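Local coordinates for ABC transporter periplasmic peptide-binding protein (Pseudoalteromonas, PDB 4QFL), which binds dipeptides, here Ala-Phe, in the periplasm and probably delivers them to an ABC transporter for uptake, at residues A[91-96]-A[163-168]; A[62-67]-A[77-82]. One frame throughout, in Å; residues are numbered along the deposited sequence.

Contact 1 of 2, residues A[91-96]-A[163-168]; sequences VTFTLR and VRFELF
F93 and F165 meet on the inward face of two antiparallel strands, 91-95 and 163-167. CD2 and CE2 of F93 meet CD1 and CE1 of F165 obliquely, the closest pair being F93 CD2 and F165 CE1 at 3.5 Å, with the ring planes at 75°. Both residues lie on the same face of the sheet, and matching first torsions (chi1 -68° and -72°) leave each ring beside its own backbone N, leaning toward the other. V163 lies beside F93, its CG2 4.2 Å from F93 CB, with L95 against its other methyl beyond. Helices 115-126 and 174-178 close over this side, making it the dense half of the contact. Four backbone hydrogen bonds zip the strands, two at the V91-F165 pair and two at F93-V163; the shortest runs from F165 N to V91 O at 2.7 Å. The T92-R164 face is looser and wetter. There OG1 of T92 lies 3.6 Å from CG of R164, and one water bridges the same OG1 to R164 NH1. The arginine chain bends at chi3, and its NE makes a salt bridge with OE2 of E166, modelled at a doubtfully short 2.5 Å; carboxylate carbon and water both lie at the guanidinium edge, in plane. S90 holds the other carboxylate oxygen. One apolar face under helices and one polar face are characteristic of an antiparallel sheet packed against helices, here the four-stranded sheet of this solute-binding protein.

Contact 2 of 2, residues A[62-67]-A[77-82]; sequences DRLISI and ELATDW
This is a contact between loop and strand ends at the base of a small β-hairpin: residues 62-67 lead into strand 65-67, which pairs antiparallel with strand 74-76, and residues 77-82 leave that hairpin for the edge strand 79-84 of the neighbouring four-stranded sheet. Its centre is the carbonyl of L64, which accepts two backbone hydrogen bonds, from E77 N and A79 N, each 2.8 Å long. The A79 N-H comes in the carbonyl plane on a lone pair, whereas that of E77 is tilted 35° out of it, so two donors grip one oxygen and pin the bend at 77-79. L78 N adds a bond to R63 O, whose position is less certain.

Apolar groups close one flank. CB of A79 touches CB of L64 at 3.9 Å, and CG2 of I65 sits over one face of the W82 six-membered ring, 3.8 Å from its centroid and 19° off the normal, a CH-pi contact. That methyl is anti to the carbonyl carbon. L175 of helix 174-178 packs against both I65 and W82. At the other end, CB of D62 rests on CG of L78 at 3.7 Å.

The polar flank is built on carboxylates. A water lies between D62 OD1 and E77 OE1; Y232 also bonds D62 OD1, and K234 forms a salt bridge with E77 OE1, which probably offsets part of the like charge of the two acids. E77 folds back at chi2 (-55°) beside the strand, and its OE2 accepts the S66 hydroxyl at 2.8 Å through the anti lone pair.

Contacts 1 and 2 lie side by side, centres 11 Å apart, and share the four-stranded sheet: strand 90-95 pairs with 162-167 in contact 1 and on its other edge with 79-84, which contact 2 ties to the hairpin. The join is at T94, where T94 O lies 2.7 Å from T80 N and T94 N 2.8 Å from D81 O, both probable hydrogen bonds; T80 and D81 together face T94 in a classic β bulge. Helix 174-178 packs on both contacts. Neither contact includes a residue of the dipeptide pocket; from contact 2, the R63 side chain is about 12 Å from the bound alanine.

Contact 1 of 2, residues A[91-96]-A[163-168]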
# COMPACT_ATOMS: atom_id res chain seq x y z
N VAL A 91 -17.25 -7.69 17.12
CA VAL A 91 -17.10 -6.25 16.99
C VAL A 91 -18.39 -5.68 16.42
O VAL A 91 -18.82 -6.05 15.33
CB VAL A 91 -15.89 -5.86 16.10
CG1 VAL A 91 -15.57 -4.37 16.23
CG2 VAL A 91 -14.66 -6.71 16.45
N THR A 92 -19.01 -4.79 17.18
CA THR A 92 -20.27 -4.18 16.80
C THR A 92 -20.00 -2.79 16.27
O THR A 92 -19.35 -1.97 16.94
CB THR A 92 -21.21 -4.10 18.01
OG1 THR A 92 -21.48 -5.42 18.49
CG2 THR A 92 -22.51 -3.42 17.64
N PHE A 93 -20.48 -2.51 15.07
CA PHE A 93 -20.43 -1.16 14.52
C PHE A 93 -21.83 -0.56 14.47
O PHE A 93 -22.75 -1.17 13.94
CB PHE A 93 -19.88 -1.19 13.09
CG PHE A 93 -18.43 -1.58 13.00
CD1 PHE A 93 -17.43 -0.61 13.07
CD2 PHE A 93 -18.06 -2.90 12.82
CE1 PHE A 93 -16.10 -0.96 12.98
CE2 PHE A 93 -16.73 -3.25 12.73
CZ PHE A 93 -15.75 -2.28 12.81
N THR A 94 -21.98 0.64 15.02
CA THR A 94 -23.20 1.42 14.82
C THR A 94 -22.96 2.31 13.62
O THR A 94 -21.89 2.90 13.49
CB THR A 94 -23.52 2.34 16.03
OG1 THR A 94 -23.43 1.59 17.25
CG2 THR A 94 -24.92 2.92 15.90
N LEU A 95 -23.95 2.42 12.74
CA LEU A 95 -23.75 3.08 11.46
C LEU A 95 -24.48 4.40 11.31
O LEU A 95 -25.60 4.56 11.80
CB LEU A 95 -24.14 2.16 10.30
CG LEU A 95 -23.64 0.71 10.32
CD1 LEU A 95 -24.27 -0.04 9.15
CD2 LEU A 95 -22.12 0.64 10.27
N ARG A 96 -23.85 5.32 10.60
CA ARG A 96 -24.38 6.65 10.33
C ARG A 96 -25.68 6.61 9.52
O ARG A 96 -25.79 5.85 8.56
CB ARG A 96 -23.33 7.48 9.59
CG ARG A 96 -23.70 8.93 9.37
CD ARG A 96 -22.49 9.70 8.89
NE ARG A 96 -21.29 9.42 9.69
CZ ARG A 96 -20.83 10.22 10.65
NH1 ARG A 96 -21.46 11.36 10.92
NH2 ARG A 96 -19.73 9.90 11.32
N VAL A 163 -24.40 -3.50 12.96
CA VAL A 163 -24.01 -4.85 12.60
C VAL A 163 -23.01 -5.35 13.61
O VAL A 163 -22.40 -4.56 14.32
CB VAL A 163 -23.38 -4.92 11.19
CG1 VAL A 163 -24.36 -4.42 10.14
CG2 VAL A 163 -22.08 -4.13 11.14
N ARG A 164 -22.84 -6.66 13.68
CA ARG A 164 -21.83 -7.24 14.54
C ARG A 164 -21.01 -8.28 13.78
O ARG A 164 -21.55 -9.26 13.28
CB ARG A 164 -22.49 -7.85 15.78
CG ARG A 164 -21.55 -8.59 16.69
CD ARG A 164 -22.29 -9.28 17.83
NE ARG A 164 -23.19 -10.34 17.35
CZ ARG A 164 -24.51 -10.33 17.51
NH1 ARG A 164 -25.09 -9.32 18.14
NH2 ARG A 164 -25.24 -11.34 17.04
N PHE A 165 -19.71 -8.04 13.66
CA PHE A 165 -18.78 -9.00 13.06
C PHE A 165 -18.46 -10.11 14.07
O PHE A 165 -18.10 -9.83 15.22
CB PHE A 165 -17.47 -8.32 12.63
CG PHE A 165 -17.59 -7.43 11.42
CD1 PHE A 165 -18.27 -6.22 11.48
CD2 PHE A 165 -16.96 -7.77 10.23
CE1 PHE A 165 -18.36 -5.38 10.36
CE2 PHE A 165 -17.04 -6.94 9.11
CZ PHE A 165 -17.74 -5.75 9.18
N GLU A 166 -18.57 -11.36 13.65
CA GLU A 166 -18.18 -12.49 14.48
C GLU A 166 -16.89 -13.11 13.94
O GLU A 166 -16.84 -13.57 12.80
CB GLU A 166 -19.28 -13.55 14.52
CG GLU A 166 -20.64 -13.01 14.88
CD GLU A 166 -20.78 -12.73 16.37
OE1 GLU A 166 -19.78 -12.91 17.10
OE2 GLU A 166 -21.88 -12.34 16.81
N LEU A 167 -15.84 -13.10 14.76
CA LEU A 167 -14.54 -13.64 14.35
C LEU A 167 -14.29 -15.05 14.89
O LEU A 167 -14.81 -15.43 15.95
CB LEU A 167 -13.42 -12.71 14.81
CG LEU A 167 -13.65 -11.23 14.54
CD1 LEU A 167 -12.45 -10.40 14.99
CD2 LEU A 167 -13.97 -10.98 13.07
N PHE A 168 -13.51 -15.83 14.15
CA PHE A 168 -13.15 -17.17 14.58
C PHE A 168 -12.18 -17.09 15.74
O PHE A 168 -12.13 -17.98 16.60
CB PHE A 168 -12.53 -17.96 13.44
CG PHE A 168 -13.52 -18.40 12.41
CD1 PHE A 168 -14.58 -19.21 12.75
CD2 PHE A 168 -13.39 -18.01 11.09
CE1 PHE A 168 -15.51 -19.61 11.80
CE2 PHE A 168 -14.31 -18.41 10.13
CZ PHE A 168 -15.37 -19.21 10.48
O HOH W 1 -24.12 -6.49 18.79

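Contact 2 of 2, residues A[62-67]-A[77-82]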
# COMPACT_ATOMS: atom_id res chain seq x y z
N ASP A 62 -16.03 6.05 1.39
CA ASP A 62 -15.70 6.22 2.80
C ASP A 62 -15.57 4.85 3.43
O ASP A 62 -16.15 3.88 2.95
CB ASP A 62 -16.80 6.98 3.55
CG ASP A 62 -17.05 8.37 3.00
OD1 ASP A 62 -16.25 9.27 3.28
OD2 ASP A 62 -18.09 8.56 2.32
N ARG A 63 -14.82 4.78 4.53
CA ARG A 63 -14.69 3.57 5.33
C ARG A 63 -15.63 3.69 6.51
O ARG A 63 -16.28 4.71 6.71
CB ARG A 63 -13.26 3.41 5.84
CG ARG A 63 -12.21 3.24 4.75
CD ARG A 63 -10.83 3.70 5.25
NE ARG A 63 -10.79 5.15 5.43
CZ ARG A 63 -9.74 5.83 5.86
NH1 ARG A 63 -8.61 5.20 6.18
NH2 ARG A 63 -9.81 7.15 5.99
N LEU A 64 -15.69 2.62 7.30
CA LEU A 64 -16.39 2.65 8.57
C LEU A 64 -15.69 3.58 9.55
O LEU A 64 -16.32 4.37 10.25
CB LEU A 64 -16.44 1.23 9.15
CG LEU A 64 -17.30 0.26 8.35
CD1 LEU A 64 -17.18 -1.15 8.92
CD2 LEU A 64 -18.74 0.74 8.36
N ILE A 65 -14.37 3.45 9.61
CA ILE A 65 -13.55 4.21 10.52
C ILE A 65 -12.23 4.56 9.85
O ILE A 65 -11.86 3.98 8.81
CB ILE A 65 -13.21 3.42 11.78
CG1 ILE A 65 -12.68 2.03 11.40
CG2 ILE A 65 -14.42 3.29 12.65
CD1 ILE A 65 -12.04 1.30 12.53
N SER A 66 -11.52 5.50 10.46
CA SER A 66 -10.17 5.83 10.03
C SER A 66 -9.25 5.88 11.25
O SER A 66 -9.68 5.63 12.37
CB SER A 66 -10.15 7.17 9.27
OG SER A 66 -10.62 8.25 10.07
N ILE A 67 -7.98 6.19 11.02
CA ILE A 67 -7.02 6.32 12.10
C ILE A 67 -6.46 7.74 12.11
O ILE A 67 -5.92 8.21 11.11
CB ILE A 67 -5.89 5.32 11.94
CG1 ILE A 67 -6.45 3.90 11.99
CG2 ILE A 67 -4.83 5.53 13.02
CD1 ILE A 67 -5.47 2.82 11.60
N GLU A 77 -16.15 7.17 10.73
CA GLU A 77 -16.45 7.58 9.37
C GLU A 77 -17.89 7.29 9.00
O GLU A 77 -18.76 8.12 9.24
CB GLU A 77 -15.54 6.90 8.36
CG GLU A 77 -14.08 7.35 8.42
CD GLU A 77 -13.90 8.86 8.29
OE1 GLU A 77 -14.78 9.53 7.69
OE2 GLU A 77 -12.88 9.38 8.79
N LEU A 78 -18.14 6.10 8.44
CA LEU A 78 -19.51 5.67 8.15
C LEU A 78 -20.04 4.94 9.38
O LEU A 78 -21.25 4.75 9.52
CB LEU A 78 -19.59 4.75 6.94
CG LEU A 78 -19.51 5.42 5.57
CD1 LEU A 78 -19.58 4.35 4.49
CD2 LEU A 78 -20.61 6.45 5.39
N ALA A 79 -19.13 4.52 10.25
CA ALA A 79 -19.50 3.97 11.55
C ALA A 79 -19.43 5.07 12.59
O ALA A 79 -18.46 5.82 12.61
CB ALA A 79 -18.56 2.85 11.94
N THR A 80 -20.44 5.15 13.45
CA THR A 80 -20.54 6.20 14.47
C THR A 80 -20.02 5.73 15.81
O THR A 80 -19.64 6.52 16.67
CB THR A 80 -21.99 6.63 14.68
OG1 THR A 80 -22.80 5.46 14.89
CG2 THR A 80 -22.52 7.38 13.47
N ASP A 81 -20.02 4.41 15.98
CA ASP A 81 -19.57 3.80 17.22
C ASP A 81 -19.10 2.39 16.91
O ASP A 81 -19.55 1.78 15.95
CB ASP A 81 -20.70 3.79 18.26
CG ASP A 81 -20.25 3.23 19.59
OD1 ASP A 81 -19.14 3.57 20.05
OD2 ASP A 81 -21.01 2.43 20.19
N TRP A 82 -18.19 1.88 17.74
CA TRP A 82 -17.66 0.52 17.59
C TRP A 82 -17.33 -0.07 18.95
O TRP A 82 -16.90 0.64 19.86
CB TRP A 82 -16.43 0.49 16.69
CG TRP A 82 -15.42 1.57 16.98
CD1 TRP A 82 -14.28 1.46 17.72
CD2 TRP A 82 -15.47 2.93 16.53
NE1 TRP A 82 -13.62 2.66 17.76
CE2 TRP A 82 -14.33 3.58 17.04
CE3 TRP A 82 -16.37 3.66 15.74
CZ2 TRP A 82 -14.07 4.92 16.80
CZ3 TRP A 82 -16.12 5.00 15.51
CH2 TRP A 82 -14.97 5.62 16.03
O HOH W 2 -14.33 9.10 4.92